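Side-chain contacts in GH26C (PDB 6Q78), which probably hydrolyses internal beta-1,4-mannosidic bonds in mannans, as an endo-mannanase of glycoside hydrolase family 26: residues S55-P60 with A68-L73; H226-D231 with E243-L248; N303-G306 with E311-N314; D378-C381 with G386-S389. All blocks are in the same frame, centred on the assembly; numbering follows the deposited sequence.

All four contacts hang on the TIM barrel, and they lie apart without touching one another. Contacts 1 and 2 are buried and rest on aromatic rings: a methionine over phenylalanine in the first, phenylalanine against tyrosine in the second. Contact 3 is a surface pairing of polar ends, glutamine with arginine, while contact 4, partly buried, combines a leucine methyl over a tyrosine face with a tyrosine-to-backbone hydrogen bond. Contacts 1, 2 and 3 each join a loop to the helix that follows it, whereas contact 4 ties a short strand to the loop leading into helix 390-397. Contacts 1 and 4 lie on opposite sides of the chain's centre, about 36 Å apart between centres.

Contact 1: S55-P60 with A68-L73; sequences SFMVNP and ALFYNL
One face of the F70 ring is taken by M57, whose CG stands 4.1 Å from the ring centroid and only 15° off the ring normal, a CH-pi contact displaced toward the rim on the CG side of the ring. The sulfur follows more obliquely: M57 SD is 5.0 Å from the same centroid, which makes this a Met-aromatic contact as well. At the far end of the ring the backbone carbonyl of F56 passes by, its O lying obliquely to the ring, 3.7 Å from F70 CZ. F56 turns its own ring away from the helix, with S55 OG over one face and F48 meeting it as a neighbouring ring. F70 reaches the loop because its CG stands anti to the backbone N (chi1 -177°), while M57 runs extended through chi2 and bends at its sulfur, and the two side chains slide past each other in opposite directions. The contact closes the loop before helix 64-76 back onto that helix. Both residues also meet the barrel: M57 touches L266 near the start of strand 265-269, and F70 touches I330, the first residue of strand 330-336.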
# COMPACT_ATOMS: atom_id res chain seq x y z
N SER A 55 -14.12 -4.09 17.24
CA SER A 55 -14.91 -2.87 17.41
C SER A 55 -14.23 -1.64 16.82
O SER A 55 -14.87 -0.58 16.76
CB SER A 55 -15.27 -2.66 18.89
OG SER A 55 -14.13 -2.24 19.63
N PHE A 56 -12.97 -1.76 16.38
CA PHE A 56 -12.23 -0.65 15.81
C PHE A 56 -11.97 -0.81 14.33
O PHE A 56 -11.25 0.01 13.74
CB PHE A 56 -10.90 -0.47 16.56
CG PHE A 56 -11.11 -0.15 17.98
CD1 PHE A 56 -11.53 1.11 18.35
CD2 PHE A 56 -10.99 -1.14 18.96
CE1 PHE A 56 -11.77 1.41 19.67
CE2 PHE A 56 -11.24 -0.83 20.28
CZ PHE A 56 -11.62 0.43 20.62
N MET A 57 -12.56 -1.84 13.71
CA MET A 57 -12.31 -2.21 12.33
C MET A 57 -13.46 -1.81 11.41
O MET A 57 -14.63 -1.81 11.82
CB MET A 57 -12.09 -3.71 12.20
CG MET A 57 -10.81 -4.13 12.88
SD MET A 57 -10.57 -5.92 12.90
CE MET A 57 -10.45 -6.27 11.12
N VAL A 58 -13.13 -1.49 10.15
CA VAL A 58 -14.18 -1.26 9.16
C VAL A 58 -15.11 -2.46 9.10
O VAL A 58 -16.34 -2.33 9.01
CB VAL A 58 -13.56 -0.96 7.78
CG1 VAL A 58 -14.63 -1.02 6.69
CG2 VAL A 58 -12.94 0.38 7.79
N ASN A 59 -14.53 -3.66 9.13
CA ASN A 59 -15.33 -4.88 9.03
C ASN A 59 -15.24 -5.67 10.32
O ASN A 59 -14.31 -6.47 10.50
CB ASN A 59 -14.90 -5.72 7.83
CG ASN A 59 -15.72 -6.97 7.70
OD1 ASN A 59 -16.73 -7.14 8.40
ND2 ASN A 59 -15.32 -7.85 6.77
N PRO A 60 -16.16 -5.46 11.27
CA PRO A 60 -16.12 -6.26 12.50
C PRO A 60 -16.36 -7.74 12.28
O PRO A 60 -16.16 -8.53 13.21
CB PRO A 60 -17.24 -5.63 13.35
CG PRO A 60 -18.13 -4.98 12.37
CD PRO A 60 -17.25 -4.48 11.27
N ALA A 68 -6.40 -10.19 13.64
CA ALA A 68 -5.06 -10.24 14.23
C ALA A 68 -4.10 -9.30 13.51
O ALA A 68 -3.29 -8.61 14.15
CB ALA A 68 -4.53 -11.67 14.22
N LEU A 69 -4.17 -9.26 12.17
CA LEU A 69 -3.31 -8.33 11.44
C LEU A 69 -3.51 -6.89 11.90
O LEU A 69 -2.54 -6.15 12.13
CB LEU A 69 -3.52 -8.49 9.94
CG LEU A 69 -2.74 -7.50 9.08
CD1 LEU A 69 -1.24 -7.68 9.18
CD2 LEU A 69 -3.19 -7.60 7.63
N PHE A 70 -4.77 -6.45 12.02
CA PHE A 70 -5.03 -5.09 12.47
C PHE A 70 -4.42 -4.87 13.86
O PHE A 70 -3.70 -3.89 14.09
CB PHE A 70 -6.54 -4.82 12.46
CG PHE A 70 -6.90 -3.42 12.83
CD1 PHE A 70 -6.93 -3.03 14.17
CD2 PHE A 70 -7.24 -2.49 11.84
CE1 PHE A 70 -7.29 -1.73 14.53
CE2 PHE A 70 -7.61 -1.21 12.19
CZ PHE A 70 -7.62 -0.81 13.54
N TYR A 71 -4.73 -5.77 14.80
CA TYR A 71 -4.21 -5.60 16.16
C TYR A 71 -2.69 -5.54 16.14
O TYR A 71 -2.08 -4.67 16.76
CB TYR A 71 -4.69 -6.74 17.07
CG TYR A 71 -4.10 -6.60 18.46
CD1 TYR A 71 -4.70 -5.77 19.41
CD2 TYR A 71 -2.93 -7.28 18.83
CE1 TYR A 71 -4.17 -5.61 20.68
CE2 TYR A 71 -2.38 -7.12 20.10
CZ TYR A 71 -3.02 -6.29 21.02
OH TYR A 71 -2.50 -6.11 22.29
N ASN A 72 -2.06 -6.48 15.45
CA ASN A 72 -0.60 -6.58 15.55
C ASN A 72 0.10 -5.43 14.86
O ASN A 72 1.18 -5.02 15.31
CB ASN A 72 -0.12 -7.94 15.01
CG ASN A 72 -0.30 -9.04 16.01
OD1 ASN A 72 0.18 -8.93 17.12
ND2 ASN A 72 -1.02 -10.10 15.64
N LEU A 73 -0.46 -4.90 13.76
CA LEU A 73 0.13 -3.71 13.15
C LEU A 73 0.03 -2.52 14.08
O LEU A 73 0.97 -1.72 14.21
CB LEU A 73 -0.57 -3.36 11.84
CG LEU A 73 -0.17 -4.21 10.64
CD1 LEU A 73 -1.07 -3.95 9.47
CD2 LEU A 73 1.30 -3.91 10.24

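Contact 2: H226-D231 with E243-L248; sequences HEFDGD and EEYIQL
F228 and Y245 join a beta-alpha loop of the TIM barrel to the helix it leads into: the loop leaves strand 220-223 at its C-terminal end, where family 26 enzymes have their active site, and helix 242-259 follows. F228 occupies the second position of a type I beta turn from E227 to G230, closed by G230 N to E227 O at 3.1 Å. H226 and E227 point the other way, into the pocket, where H226 NE2 and E227 OE2 bind a Tris molecule that probably came from the crystallisation liquor. D229, next in the turn, accepts the backbone N-H groups of D272 and R274 on its carboxylate, fixing the loop to the one after strand 265-269. The F228 and Y245 rings meet obliquely, centroids 4.7 Å apart and planes at 37°, neither a parallel stack nor an edge-to-face pair. Y245 CE2 lies over one face of F228, and F228 CD1 over one face of Y245. A chi1 of -175° carries the Y245 ring straight out from the helix, and the two side chains cross at about a right angle. The tyrosine ring leans on the root of F228, CE1 lying 3.6 Å from F228 CB. The buried phenol is not left wanting, since Y245 OH hydrogen-bonds the backbone O of F225, just ahead of the loop segment. That same OH sits 3.2 Å from F228 CD2.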
# COMPACT_ATOMS: atom_id res chain seq x y z
N HIS A 226 -5.44 5.79 -4.86
CA HIS A 226 -4.39 6.47 -4.10
C HIS A 226 -3.86 7.72 -4.83
O HIS A 226 -4.03 7.91 -6.04
CB HIS A 226 -3.23 5.49 -3.83
CG HIS A 226 -2.52 5.02 -5.08
ND1 HIS A 226 -3.19 4.40 -6.12
CD2 HIS A 226 -1.21 5.07 -5.44
CE1 HIS A 226 -2.32 4.10 -7.07
NE2 HIS A 226 -1.11 4.48 -6.68
N GLU A 227 -3.18 8.56 -4.06
CA GLU A 227 -2.55 9.76 -4.64
C GLU A 227 -3.56 10.64 -5.35
O GLU A 227 -3.23 11.33 -6.32
CB GLU A 227 -1.37 9.40 -5.57
CG GLU A 227 -0.27 8.63 -4.79
CD GLU A 227 0.86 8.12 -5.65
OE1 GLU A 227 0.93 8.41 -6.84
OE2 GLU A 227 1.70 7.36 -5.09
N PHE A 228 -4.78 10.68 -4.80
CA PHE A 228 -5.90 11.40 -5.39
C PHE A 228 -5.78 12.92 -5.24
O PHE A 228 -6.62 13.64 -5.81
CB PHE A 228 -7.17 10.95 -4.64
CG PHE A 228 -7.09 11.19 -3.14
CD1 PHE A 228 -7.35 12.45 -2.62
CD2 PHE A 228 -6.70 10.19 -2.27
CE1 PHE A 228 -7.24 12.68 -1.26
CE2 PHE A 228 -6.60 10.41 -0.89
CZ PHE A 228 -6.87 11.67 -0.40
N ASP A 229 -4.78 13.40 -4.50
CA ASP A 229 -4.51 14.84 -4.41
C ASP A 229 -3.65 15.34 -5.56
O ASP A 229 -3.58 16.56 -5.76
CB ASP A 229 -3.91 15.20 -3.03
CG ASP A 229 -2.70 14.33 -2.64
OD1 ASP A 229 -2.54 13.24 -3.23
OD2 ASP A 229 -1.94 14.75 -1.74
N GLY A 230 -3.02 14.44 -6.30
CA GLY A 230 -2.37 14.80 -7.54
C GLY A 230 -3.33 14.71 -8.73
O GLY A 230 -4.48 14.30 -8.60
N ASP A 231 -2.81 15.09 -9.90
CA ASP A 231 -3.60 15.11 -11.13
C ASP A 231 -3.17 14.05 -12.14
O ASP A 231 -3.60 14.10 -13.30
CB ASP A 231 -3.54 16.49 -11.79
CG ASP A 231 -2.12 16.86 -12.31
OD1 ASP A 231 -1.15 16.08 -12.14
OD2 ASP A 231 -1.98 17.95 -12.90
N GLU A 243 -17.25 15.33 -2.82
CA GLU A 243 -18.38 14.45 -2.58
C GLU A 243 -18.34 13.23 -3.50
O GLU A 243 -18.68 12.12 -3.07
CB GLU A 243 -19.69 15.24 -2.75
CG GLU A 243 -19.90 16.33 -1.66
CD GLU A 243 -19.25 17.69 -1.96
OE1 GLU A 243 -19.48 18.60 -1.14
OE2 GLU A 243 -18.53 17.88 -2.98
N GLU A 244 -17.92 13.41 -4.75
CA GLU A 244 -17.83 12.27 -5.66
C GLU A 244 -16.76 11.29 -5.21
O GLU A 244 -16.98 10.07 -5.24
CB GLU A 244 -17.55 12.75 -7.09
CG GLU A 244 -18.81 13.33 -7.80
CD GLU A 244 -18.50 14.14 -9.05
OE1 GLU A 244 -17.34 14.51 -9.30
OE2 GLU A 244 -19.47 14.46 -9.81
N TYR A 245 -15.58 11.78 -4.81
CA TYR A 245 -14.54 10.86 -4.35
C TYR A 245 -15.00 10.08 -3.14
O TYR A 245 -14.82 8.86 -3.06
CB TYR A 245 -13.25 11.64 -4.05
CG TYR A 245 -12.12 10.72 -3.70
CD1 TYR A 245 -11.31 10.17 -4.70
CD2 TYR A 245 -11.87 10.36 -2.37
CE1 TYR A 245 -10.29 9.27 -4.38
CE2 TYR A 245 -10.86 9.47 -2.05
CZ TYR A 245 -10.06 8.95 -3.06
OH TYR A 245 -9.05 8.07 -2.70
N ILE A 246 -15.62 10.77 -2.18
CA ILE A 246 -16.09 10.11 -0.96
C ILE A 246 -17.20 9.12 -1.28
O ILE A 246 -17.23 8.00 -0.73
CB ILE A 246 -16.54 11.18 0.05
CG1 ILE A 246 -15.31 11.93 0.60
CG2 ILE A 246 -17.33 10.55 1.20
CD1 ILE A 246 -15.72 13.07 1.55
N GLN A 247 -18.11 9.48 -2.20
CA GLN A 247 -19.16 8.55 -2.60
C GLN A 247 -18.56 7.30 -3.23
O GLN A 247 -19.03 6.18 -2.98
CB GLN A 247 -20.09 9.23 -3.60
CG GLN A 247 -21.25 8.36 -4.03
CD GLN A 247 -22.11 8.98 -5.14
OE1 GLN A 247 -21.86 10.10 -5.59
NE2 GLN A 247 -23.13 8.25 -5.56
N LEU A 248 -17.54 7.47 -4.07
CA LEU A 248 -16.88 6.31 -4.67
C LEU A 248 -16.26 5.42 -3.60
O LEU A 248 -16.46 4.19 -3.61
CB LEU A 248 -15.79 6.79 -5.63
CG LEU A 248 -14.87 5.69 -6.16
CD1 LEU A 248 -15.63 4.61 -6.97
CD2 LEU A 248 -13.74 6.30 -7.00

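Contact 3: N303-G306 with E311-N314; sequences NNQG and ERAN
R312 is the residue of 311-314 that reaches Q305, crossing from the first turns of helix 306-327 to the beta-alpha loop of the TIM barrel that links strand 293-298 to this helix. Its chain bends at chi3 (-54°), which swings the guanidinium round so that NH2 faces the glutamine. The bond made there is weak: NH2 to Q305 OE1 is 3.1 Å, with an N-H...O angle of 133°. The oxygen comes at the guanidinium edge, near its plane, but the amide itself is turned 69° against that plane, so the two flat groups do not lie side by side. R312 NH2 also lies alongside the aliphatic part of the glutamine, 3.7 Å from Q305 CG. The stronger hold is at NE, which forms a salt bridge with D301 OD1. Q305 bends at chi2 and folds back on its own loop, its NE2 donating to N303 O at 3.2 Å from above the carbonyl plane. Further along, A313 packs on F302, and N314 ND2 binds the backbone O atoms of A359 and H362. The surface pair appears to be held chiefly from outside: D301 places the guanidinium, the carbonyl of N303, with weaker help from N304, steadies the amide, and the weak bond between them supplements both. Q305 and R312 each touch a crystal neighbour, so the lattice may contribute too.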
# COMPACT_ATOMS: atom_id res chain seq x y z
N ASN A 303 13.32 13.82 -2.77
CA ASN A 303 13.97 13.85 -4.07
C ASN A 303 15.01 14.98 -4.10
O ASN A 303 14.79 16.07 -4.64
CB ASN A 303 12.95 14.00 -5.19
CG ASN A 303 13.57 13.72 -6.56
OD1 ASN A 303 14.78 13.71 -6.70
ND2 ASN A 303 12.73 13.48 -7.57
N ASN A 304 16.16 14.71 -3.48
CA ASN A 304 17.26 15.67 -3.39
C ASN A 304 16.79 17.02 -2.85
O ASN A 304 17.09 18.07 -3.41
CB ASN A 304 17.91 15.91 -4.76
CG ASN A 304 18.54 14.70 -5.35
OD1 ASN A 304 18.05 14.16 -6.35
ND2 ASN A 304 19.66 14.27 -4.78
N GLN A 305 16.01 16.98 -1.77
CA GLN A 305 15.47 18.19 -1.15
C GLN A 305 16.15 18.53 0.17
O GLN A 305 15.70 19.44 0.88
CB GLN A 305 13.96 18.04 -0.94
CG GLN A 305 13.14 17.80 -2.20
CD GLN A 305 13.01 19.02 -3.08
OE1 GLN A 305 12.14 19.87 -2.86
NE2 GLN A 305 13.87 19.13 -4.08
N GLY A 306 17.21 17.80 0.54
CA GLY A 306 17.95 18.21 1.72
C GLY A 306 17.17 17.99 3.01
O GLY A 306 16.12 17.34 3.06
N GLU A 311 12.42 17.35 6.85
CA GLU A 311 11.53 17.94 7.85
C GLU A 311 10.08 17.95 7.37
O GLU A 311 9.17 17.57 8.11
CB GLU A 311 11.99 19.36 8.19
CG GLU A 311 13.40 19.43 8.75
CD GLU A 311 13.86 20.87 8.96
OE1 GLU A 311 15.01 21.19 8.58
OE2 GLU A 311 13.08 21.67 9.51
N ARG A 312 9.84 18.40 6.13
CA ARG A 312 8.49 18.32 5.57
C ARG A 312 7.94 16.90 5.66
O ARG A 312 6.79 16.69 6.06
CB ARG A 312 8.47 18.79 4.11
CG ARG A 312 8.84 20.25 3.97
CD ARG A 312 8.49 20.79 2.57
NE ARG A 312 9.07 20.02 1.46
CZ ARG A 312 10.23 20.29 0.86
NH1 ARG A 312 11.00 21.28 1.27
NH2 ARG A 312 10.63 19.54 -0.16
N ALA A 313 8.74 15.90 5.26
CA ALA A 313 8.25 14.52 5.29
C ALA A 313 7.88 14.09 6.70
O ALA A 313 6.85 13.44 6.91
CB ALA A 313 9.30 13.57 4.70
N ASN A 314 8.70 14.45 7.68
CA ASN A 314 8.38 14.10 9.06
C ASN A 314 7.12 14.81 9.55
O ASN A 314 6.29 14.20 10.25
CB ASN A 314 9.57 14.43 9.95
CG ASN A 314 9.33 14.11 11.41
OD1 ASN A 314 9.24 15.01 12.25
ND2 ASN A 314 9.21 12.81 11.73

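Contact 4: D378-C381 with G386-S389; sequences DTYC and GLPS
Y380 and L387 approach from opposite directions until the leucine methyl CD1 sits over the centre of the tyrosine ring, 3.5 Å from its centroid and 8° off the normal. Both conformations serve this. Y380 holds CG between the backbone N and the carbonyl carbon (chi1 64°), which carries the ring across to the loop, and L387 sets CG beside its own N, then extends through chi2 (-172°), so that CD1 leads. Close by, Y380 OH gives a 2.7 Å hydrogen bond to P388 O, in the carbonyl plane and on a lone pair. S389 folds its hydroxyl back to the same oxygen, OG to P388 O also 2.7 Å, leaving P388 O with two donors. Here a short, weakly bonded strand about 379-380, paired antiparallel with 340-341 beyond the barrel strands, meets the loop entering helix 390-397; S389 is the N-cap residue, although its side chain makes no capping bond. The P388 and Y380 side chains cross at about a right angle, P388 CD lying 3.5 Å from Y380 OH. At the rim of the tyrosine, S389 OG comes to 4.0 Å from Y380 CE2. Y93 meets the Y380 ring edge-to-face and also touches L387.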
# COMPACT_ATOMS: atom_id res chain seq x y z
N ASP A 378 17.35 -0.82 -14.85
CA ASP A 378 18.50 -0.10 -14.30
C ASP A 378 18.14 0.91 -13.22
O ASP A 378 18.99 1.74 -12.86
CB ASP A 378 19.27 0.61 -15.42
CG ASP A 378 19.99 -0.36 -16.30
OD1 ASP A 378 20.60 -1.31 -15.77
OD2 ASP A 378 19.94 -0.17 -17.54
N THR A 379 16.94 0.84 -12.66
CA THR A 379 16.47 1.81 -11.69
C THR A 379 16.15 1.09 -10.40
O THR A 379 15.39 0.12 -10.41
CB THR A 379 15.23 2.54 -12.22
OG1 THR A 379 15.60 3.23 -13.43
CG2 THR A 379 14.74 3.57 -11.21
N TYR A 380 16.70 1.57 -9.30
CA TYR A 380 16.48 0.89 -8.03
C TYR A 380 16.18 1.90 -6.95
O TYR A 380 16.71 3.01 -6.94
CB TYR A 380 17.71 0.03 -7.62
CG TYR A 380 19.02 0.78 -7.32
CD1 TYR A 380 19.87 1.17 -8.34
CD2 TYR A 380 19.41 1.03 -6.00
CE1 TYR A 380 21.08 1.82 -8.07
CE2 TYR A 380 20.64 1.68 -5.72
CZ TYR A 380 21.46 2.07 -6.76
OH TYR A 380 22.69 2.69 -6.53
N CYS A 381 15.32 1.50 -6.02
CA CYS A 381 15.18 2.28 -4.81
C CYS A 381 15.54 1.50 -3.56
O CYS A 381 15.51 2.08 -2.47
CB CYS A 381 13.78 2.91 -4.69
SG CYS A 381 12.45 1.72 -4.44
N GLY A 386 27.17 -4.10 -3.73
CA GLY A 386 28.05 -3.44 -4.67
C GLY A 386 27.48 -2.16 -5.25
O GLY A 386 28.17 -1.45 -5.92
N LEU A 387 26.22 -1.85 -4.99
CA LEU A 387 25.65 -0.62 -5.51
C LEU A 387 25.82 0.48 -4.52
O LEU A 387 25.83 0.26 -3.35
CB LEU A 387 24.16 -0.77 -5.79
CG LEU A 387 23.74 -1.67 -6.93
CD1 LEU A 387 22.22 -1.49 -7.14
CD2 LEU A 387 24.48 -1.34 -8.21
N PRO A 388 25.89 1.72 -5.00
CA PRO A 388 25.93 2.85 -4.09
C PRO A 388 24.60 2.83 -3.31
O PRO A 388 23.54 2.63 -3.93
CB PRO A 388 25.97 4.06 -5.02
CG PRO A 388 26.55 3.55 -6.27
CD PRO A 388 26.11 2.12 -6.39
N SER A 389 24.73 3.11 -2.02
CA SER A 389 23.77 3.11 -0.90
C SER A 389 23.64 1.76 -0.18
O SER A 389 22.94 1.69 0.79
CB SER A 389 22.35 3.65 -1.20
OG SER A 389 21.66 2.70 -1.98